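Local coordinates for Card1 endonuclease domain-containing protein (Vibrio cholerae, PDB 1XMX) that is of unknown function but probably binds nucleic acid and carries a C-terminal Card1-like endonuclease domain of the PDDEXK clan, at residues M3-L17 with L82-G96. Numbering follows the deposited sequence.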
loop_
_atom_site.group_PDB
_atom_site.type_symbol
_atom_site.label_atom_id
_atom_site.label_comp_id
_atom_site.label_asym_id
_atom_site.label_seq_id
_atom_site.Cartn_x
_atom_site.Cartn_y
_atom_site.Cartn_z
ATOM N N MET A 3 -4.944 -9.568 -32.354
ATOM C CA MET A 3 -4.222 -10.819 -32.253
ATOM C C MET A 3 -3.133 -10.757 -31.174
ATOM O O MET A 3 -2.481 -11.775 -30.879
ATOM C CB MET A 3 -3.665 -11.257 -33.624
ATOM C CG MET A 3 -4.772 -11.410 -34.737
ATOM S SD MET A 3 -6.326 -12.175 -34.130
ATOM C CE MET A 3 -5.705 -13.856 -33.942
ATOM N N ALA A 4 -2.919 -9.585 -30.574
ATOM C CA ALA A 4 -1.819 -9.505 -29.610
ATOM C C ALA A 4 -2.280 -10.008 -28.247
ATOM O O ALA A 4 -3.202 -9.428 -27.624
ATOM C CB ALA A 4 -1.245 -8.044 -29.504
ATOM N N ILE A 5 -1.618 -11.024 -27.726
ATOM C CA ILE A 5 -1.974 -11.455 -26.364
ATOM C C ILE A 5 -0.780 -11.760 -25.487
ATOM O O ILE A 5 0.306 -12.051 -26.001
ATOM C CB ILE A 5 -2.998 -12.620 -26.386
ATOM C CG1 ILE A 5 -2.363 -13.968 -26.469
ATOM C CG2 ILE A 5 -3.858 -12.566 -27.598
ATOM C CD1 ILE A 5 -3.467 -15.061 -26.258
ATOM N N HIS A 6 -0.959 -11.664 -24.165
ATOM C CA HIS A 6 0.041 -12.131 -23.198
ATOM C C HIS A 6 -0.272 -13.545 -22.675
ATOM O O HIS A 6 -1.426 -13.932 -22.627
ATOM C CB HIS A 6 0.091 -11.152 -21.993
ATOM C CG HIS A 6 0.743 -9.850 -22.329
ATOM N ND1 HIS A 6 1.137 -8.939 -21.379
ATOM C CD2 HIS A 6 1.117 -9.329 -23.527
ATOM C CE1 HIS A 6 1.693 -7.894 -21.964
ATOM N NE2 HIS A 6 1.703 -8.110 -23.264
ATOM N N VAL A 7 0.754 -14.299 -22.261
ATOM C CA VAL A 7 0.535 -15.488 -21.478
ATOM C C VAL A 7 1.355 -15.335 -20.201
ATOM O O VAL A 7 2.468 -14.855 -20.258
ATOM C CB VAL A 7 0.914 -16.765 -22.239
ATOM C CG1 VAL A 7 0.729 -18.004 -21.303
ATOM C CG2 VAL A 7 0.012 -16.897 -23.495
ATOM N N GLY A 8 0.784 -15.695 -19.046
ATOM C CA GLY A 8 1.504 -15.548 -17.777
ATOM C C GLY A 8 1.233 -16.727 -16.901
ATOM O O GLY A 8 0.257 -17.437 -17.133
ATOM N N ILE A 9 2.118 -16.990 -15.938
ATOM C CA ILE A 9 1.962 -18.166 -15.071
ATOM C C ILE A 9 1.559 -17.639 -13.691
ATOM O O ILE A 9 2.281 -16.858 -13.089
ATOM C CB ILE A 9 3.249 -19.022 -14.919
ATOM C CG1 ILE A 9 3.905 -19.394 -16.280
ATOM C CG2 ILE A 9 2.931 -20.326 -14.154
ATOM C CD1 ILE A 9 3.069 -20.108 -17.099
ATOM N N ILE A 10 0.370 -18.007 -13.233
ATOM C CA ILE A 10 -0.082 -17.556 -11.926
ATOM C C ILE A 10 0.834 -18.066 -10.811
ATOM O O ILE A 10 1.291 -19.226 -10.814
ATOM C CB ILE A 10 -1.564 -17.973 -11.641
ATOM C CG1 ILE A 10 -2.557 -17.062 -12.402
ATOM C CG2 ILE A 10 -1.893 -17.875 -10.094
ATOM C CD1 ILE A 10 -3.942 -17.632 -12.461
ATOM N N ASP A 11 1.101 -17.189 -9.850
ATOM C CA ASP A 11 1.647 -17.628 -8.580
ATOM C C ASP A 11 1.004 -16.849 -7.428
ATOM O O ASP A 11 -0.003 -16.205 -7.649
ATOM C CB ASP A 11 3.192 -17.649 -8.565
ATOM C CG ASP A 11 3.828 -16.262 -8.576
ATOM O OD1 ASP A 11 3.114 -15.256 -8.369
ATOM O OD2 ASP A 11 5.061 -16.195 -8.793
ATOM N N GLN A 12 1.551 -16.949 -6.210
ATOM C CA GLN A 12 0.965 -16.292 -5.059
ATOM C C GLN A 12 1.284 -14.803 -5.033
ATOM O O GLN A 12 0.644 -14.056 -4.347
ATOM C CB GLN A 12 1.399 -16.960 -3.763
ATOM C CG GLN A 12 1.262 -18.488 -3.792
ATOM C CD GLN A 12 -0.187 -19.035 -3.957
ATOM O OE1 GLN A 12 -1.025 -18.862 -3.053
ATOM N NE2 GLN A 12 -0.463 -19.749 -5.101
ATOM N N ASP A 13 2.248 -14.352 -5.815
ATOM C CA ASP A 13 2.397 -12.901 -5.986
ATOM C C ASP A 13 2.409 -12.481 -7.464
ATOM O O ASP A 13 3.469 -12.298 -8.021
ATOM C CB ASP A 13 3.677 -12.457 -5.252
ATOM C CG ASP A 13 3.911 -11.012 -5.329
ATOM O OD1 ASP A 13 3.282 -10.275 -6.133
ATOM O OD2 ASP A 13 4.756 -10.573 -4.588
ATOM N N PRO A 14 1.232 -12.385 -8.115
ATOM C CA PRO A 14 1.160 -12.207 -9.558
ATOM C C PRO A 14 0.972 -10.789 -10.046
ATOM O O PRO A 14 0.523 -10.597 -11.158
ATOM C CB PRO A 14 -0.081 -12.999 -9.919
ATOM C CG PRO A 14 -0.983 -12.832 -8.703
ATOM C CD PRO A 14 -0.116 -12.519 -7.536
ATOM N N VAL A 15 1.343 -9.801 -9.257
ATOM C CA VAL A 15 1.174 -8.419 -9.668
ATOM C C VAL A 15 1.866 -8.041 -10.984
ATOM O O VAL A 15 1.386 -7.216 -11.723
ATOM C CB VAL A 15 1.732 -7.482 -8.580
ATOM C CG1 VAL A 15 1.674 -6.022 -9.055
ATOM C CG2 VAL A 15 0.909 -7.633 -7.303
ATOM N N ARG A 16 3.017 -8.623 -11.243
ATOM C CA ARG A 16 3.796 -8.274 -12.416
ATOM C C ARG A 16 3.205 -8.912 -13.697
ATOM O O ARG A 16 3.693 -8.643 -14.778
ATOM C CB ARG A 16 5.278 -8.669 -12.207
ATOM C CG ARG A 16 6.032 -7.706 -11.287
ATOM C CD ARG A 16 7.375 -8.313 -10.995
ATOM N NE ARG A 16 7.225 -9.563 -10.241
ATOM C CZ ARG A 16 8.033 -10.599 -10.363
ATOM N NH1 ARG A 16 9.054 -10.539 -11.210
ATOM N NH2 ARG A 16 7.797 -11.695 -9.664
ATOM N N LEU A 17 2.155 -9.719 -13.570
ATOM C CA LEU A 17 1.347 -10.173 -14.742
ATOM C C LEU A 17 0.266 -9.176 -15.108
ATOM O O LEU A 17 -0.236 -9.185 -16.227
ATOM C CB LEU A 17 0.687 -11.514 -14.459
ATOM C CG LEU A 17 1.610 -12.674 -14.141
ATOM C CD1 LEU A 17 0.801 -13.978 -13.924
ATOM C CD2 LEU A 17 2.687 -12.849 -15.248
ATOM N N LEU A 82 -2.706 -21.636 -30.403
ATOM C CA LEU A 82 -2.483 -20.211 -30.535
ATOM C C LEU A 82 -1.788 -19.964 -31.857
ATOM O O LEU A 82 -2.135 -19.053 -32.569
ATOM C CB LEU A 82 -1.590 -19.676 -29.413
ATOM C CG LEU A 82 -2.218 -19.720 -28.025
ATOM C CD1 LEU A 82 -1.211 -19.196 -26.983
ATOM C CD2 LEU A 82 -3.599 -18.963 -28.034
ATOM N N LYS A 83 -0.785 -20.776 -32.162
ATOM C CA LYS A 83 -0.090 -20.658 -33.414
ATOM C C LYS A 83 -1.061 -20.802 -34.598
ATOM O O LYS A 83 -0.955 -20.040 -35.570
ATOM C CB LYS A 83 1.029 -21.693 -33.530
ATOM C CG LYS A 83 1.791 -21.578 -34.827
ATOM C CD LYS A 83 2.572 -20.248 -34.850
ATOM C CE LYS A 83 3.354 -20.075 -36.178
ATOM N NZ LYS A 83 4.162 -21.328 -36.451
ATOM N N ALA A 84 -2.012 -21.743 -34.505
ATOM C CA ALA A 84 -2.918 -22.013 -35.656
ATOM C C ALA A 84 -3.801 -20.811 -35.940
ATOM O O ALA A 84 -4.187 -20.577 -37.063
ATOM C CB ALA A 84 -3.770 -23.292 -35.433
ATOM N N ARG A 85 -4.083 -20.022 -34.911
ATOM C CA ARG A 85 -4.883 -18.811 -35.084
ATOM C C ARG A 85 -4.108 -17.573 -35.530
ATOM O O ARG A 85 -4.705 -16.583 -35.871
ATOM C CB ARG A 85 -5.529 -18.454 -33.772
ATOM C CG ARG A 85 -6.557 -19.428 -33.317
ATOM C CD ARG A 85 -7.361 -18.731 -32.214
ATOM N NE ARG A 85 -7.809 -19.665 -31.201
ATOM C CZ ARG A 85 -7.572 -19.551 -29.900
ATOM N NH1 ARG A 85 -6.893 -18.510 -29.401
ATOM N NH2 ARG A 85 -8.047 -20.497 -29.088
ATOM N N GLY A 86 -2.788 -17.606 -35.505
ATOM C CA GLY A 86 -2.000 -16.416 -35.806
ATOM C C GLY A 86 -1.944 -15.495 -34.589
ATOM O O GLY A 86 -1.742 -14.292 -34.728
ATOM N N GLU A 87 -2.152 -16.040 -33.397
ATOM C CA GLU A 87 -2.047 -15.223 -32.191
ATOM C C GLU A 87 -0.617 -14.647 -32.070
ATOM O O GLU A 87 0.375 -15.342 -32.249
ATOM C CB GLU A 87 -2.353 -16.045 -30.925
ATOM C CG GLU A 87 -3.823 -16.462 -30.674
ATOM C CD GLU A 87 -4.779 -15.296 -30.769
ATOM O OE1 GLU A 87 -4.447 -14.210 -30.230
ATOM O OE2 GLU A 87 -5.843 -15.448 -31.421
ATOM N N GLU A 88 -0.502 -13.374 -31.752
ATOM C CA GLU A 88 0.820 -12.816 -31.560
ATOM C C GLU A 88 1.195 -12.837 -30.080
ATOM O O GLU A 88 0.959 -11.860 -29.345
ATOM C CB GLU A 88 0.889 -11.446 -32.237
ATOM C CG GLU A 88 0.708 -11.621 -33.778
ATOM C CD GLU A 88 0.219 -10.372 -34.460
ATOM O OE1 GLU A 88 0.065 -9.364 -33.733
ATOM O OE2 GLU A 88 -0.024 -10.385 -35.706
ATOM N N VAL A 89 1.717 -13.995 -29.651
ATOM C CA VAL A 89 1.954 -14.286 -28.260
ATOM C C VAL A 89 3.182 -13.580 -27.693
ATOM O O VAL A 89 4.227 -13.490 -28.337
ATOM C CB VAL A 89 2.045 -15.805 -27.981
ATOM C CG1 VAL A 89 2.322 -16.085 -26.494
ATOM C CG2 VAL A 89 0.744 -16.448 -28.385
ATOM N N LYS A 90 3.031 -13.066 -26.483
ATOM C CA LYS A 90 4.161 -12.588 -25.724
ATOM C C LYS A 90 4.080 -13.251 -24.365
ATOM O O LYS A 90 3.028 -13.230 -23.687
ATOM C CB LYS A 90 4.156 -11.052 -25.577
ATOM C CG LYS A 90 4.374 -10.318 -26.855
ATOM C CD LYS A 90 4.945 -8.924 -26.540
ATOM C CE LYS A 90 4.539 -7.931 -27.614
ATOM N NZ LYS A 90 5.270 -6.584 -27.735
ATOM N N PHE A 91 5.198 -13.828 -23.969
ATOM C CA PHE A 91 5.241 -14.608 -22.762
ATOM C C PHE A 91 5.842 -13.699 -21.662
ATOM O O PHE A 91 6.990 -13.225 -21.757
ATOM C CB PHE A 91 6.045 -15.900 -22.950
ATOM C CG PHE A 91 6.217 -16.731 -21.650
ATOM C CD1 PHE A 91 5.166 -16.864 -20.723
ATOM C CD2 PHE A 91 7.421 -17.396 -21.392
ATOM C CE1 PHE A 91 5.348 -17.641 -19.533
ATOM C CE2 PHE A 91 7.603 -18.152 -20.260
ATOM C CZ PHE A 91 6.559 -18.295 -19.319
ATOM N N ASN A 92 5.016 -13.431 -20.674
ATOM C CA ASN A 92 5.435 -12.749 -19.484
ATOM C C ASN A 92 5.935 -13.812 -18.475
ATOM O O ASN A 92 5.143 -14.555 -17.884
ATOM C CB ASN A 92 4.265 -11.985 -18.884
ATOM C CG ASN A 92 4.662 -11.176 -17.622
ATOM O OD1 ASN A 92 5.665 -11.508 -16.930
ATOM N ND2 ASN A 92 3.860 -10.141 -17.294
ATOM N N ALA A 93 7.242 -13.895 -18.341
ATOM C CA ALA A 93 7.897 -14.858 -17.496
ATOM C C ALA A 93 8.208 -14.289 -16.110
ATOM O O ALA A 93 9.117 -14.786 -15.441
ATOM C CB ALA A 93 9.238 -15.281 -18.173
ATOM N N SER A 94 7.487 -13.256 -15.689
ATOM C CA SER A 94 7.746 -12.612 -14.398
ATOM C C SER A 94 7.391 -13.515 -13.173
ATOM O O SER A 94 7.962 -13.349 -12.074
ATOM C CB SER A 94 6.950 -11.291 -14.287
ATOM O OG SER A 94 7.307 -10.395 -15.327
ATOM N N CYS A 95 6.425 -14.406 -13.344
ATOM C CA CYS A 95 5.852 -15.093 -12.214
ATOM C C CYS A 95 5.818 -16.604 -12.447
ATOM O O CYS A 95 5.943 -17.071 -13.573
ATOM C CB CYS A 95 4.423 -14.595 -11.972
ATOM S SG CYS A 95 4.333 -12.834 -11.614
ATOM N N GLY A 96 5.639 -17.356 -11.376
ATOM C CA GLY A 96 5.367 -18.788 -11.470
ATOM C C GLY A 96 6.478 -19.611 -10.859
ATOM O O GLY A 96 7.676 -19.248 -10.920
HETATM O O HOH W 1 1.490 -9.257 -18.320
HETATM O O HOH W 2 4.533 -15.783 -15.675
#
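Backbone bonds from Met-3 to Asn-92 pair strands 4-9 and 88-92 in parallel, their axes 4.7 Å apart. After Glu-88 N bonds Met-3 O, Ile-5 and Val-7 each donate to strand 88-92 through N and accept from it through O, ending with Asn-92 N to Val-7 O at 2.9 Å. Beyond Val-7 the ladder gives way to a water that accepts from Ile-9 N (2.7 Å) and donates to Asn-92 O and Cys-95 O.

On the Ile-5, Val-7 face, Val-7 CG2 meets Val-89 CG1 at 3.9 Å. Ile-9 CG1 reaches the edge of the Phe-91 ring in its plane, 4.0 Å from CE1. Past the strands, Leu-17 CG packs on Cys-95 SG at 3.7 Å.

Polar side chains join the loops and the start of helix 15-22 that follow the strands. Asn-92, with CG anti to its N (chi1 -178°), donates from ND2 to Arg-16 O at 2.9 Å, and the acceptor lies near the amide plane. Its OD1 takes Ser-94 N, an Asx turn, and Ser-94 OG. Asp-11 OD2 receives Gly-96 N at 2.9 Å from above the carboxylate plane. Ser-94 CB lies over one face of the Arg-16 guanidinium, toward its rim; NH1 hydrogen-bonds to Val-118 O.

Where the ladder of these central strands of a Rossmann-like sheet ends, water, amide and carboxylate take over the bonding, consistent with holding the C-terminal loops together.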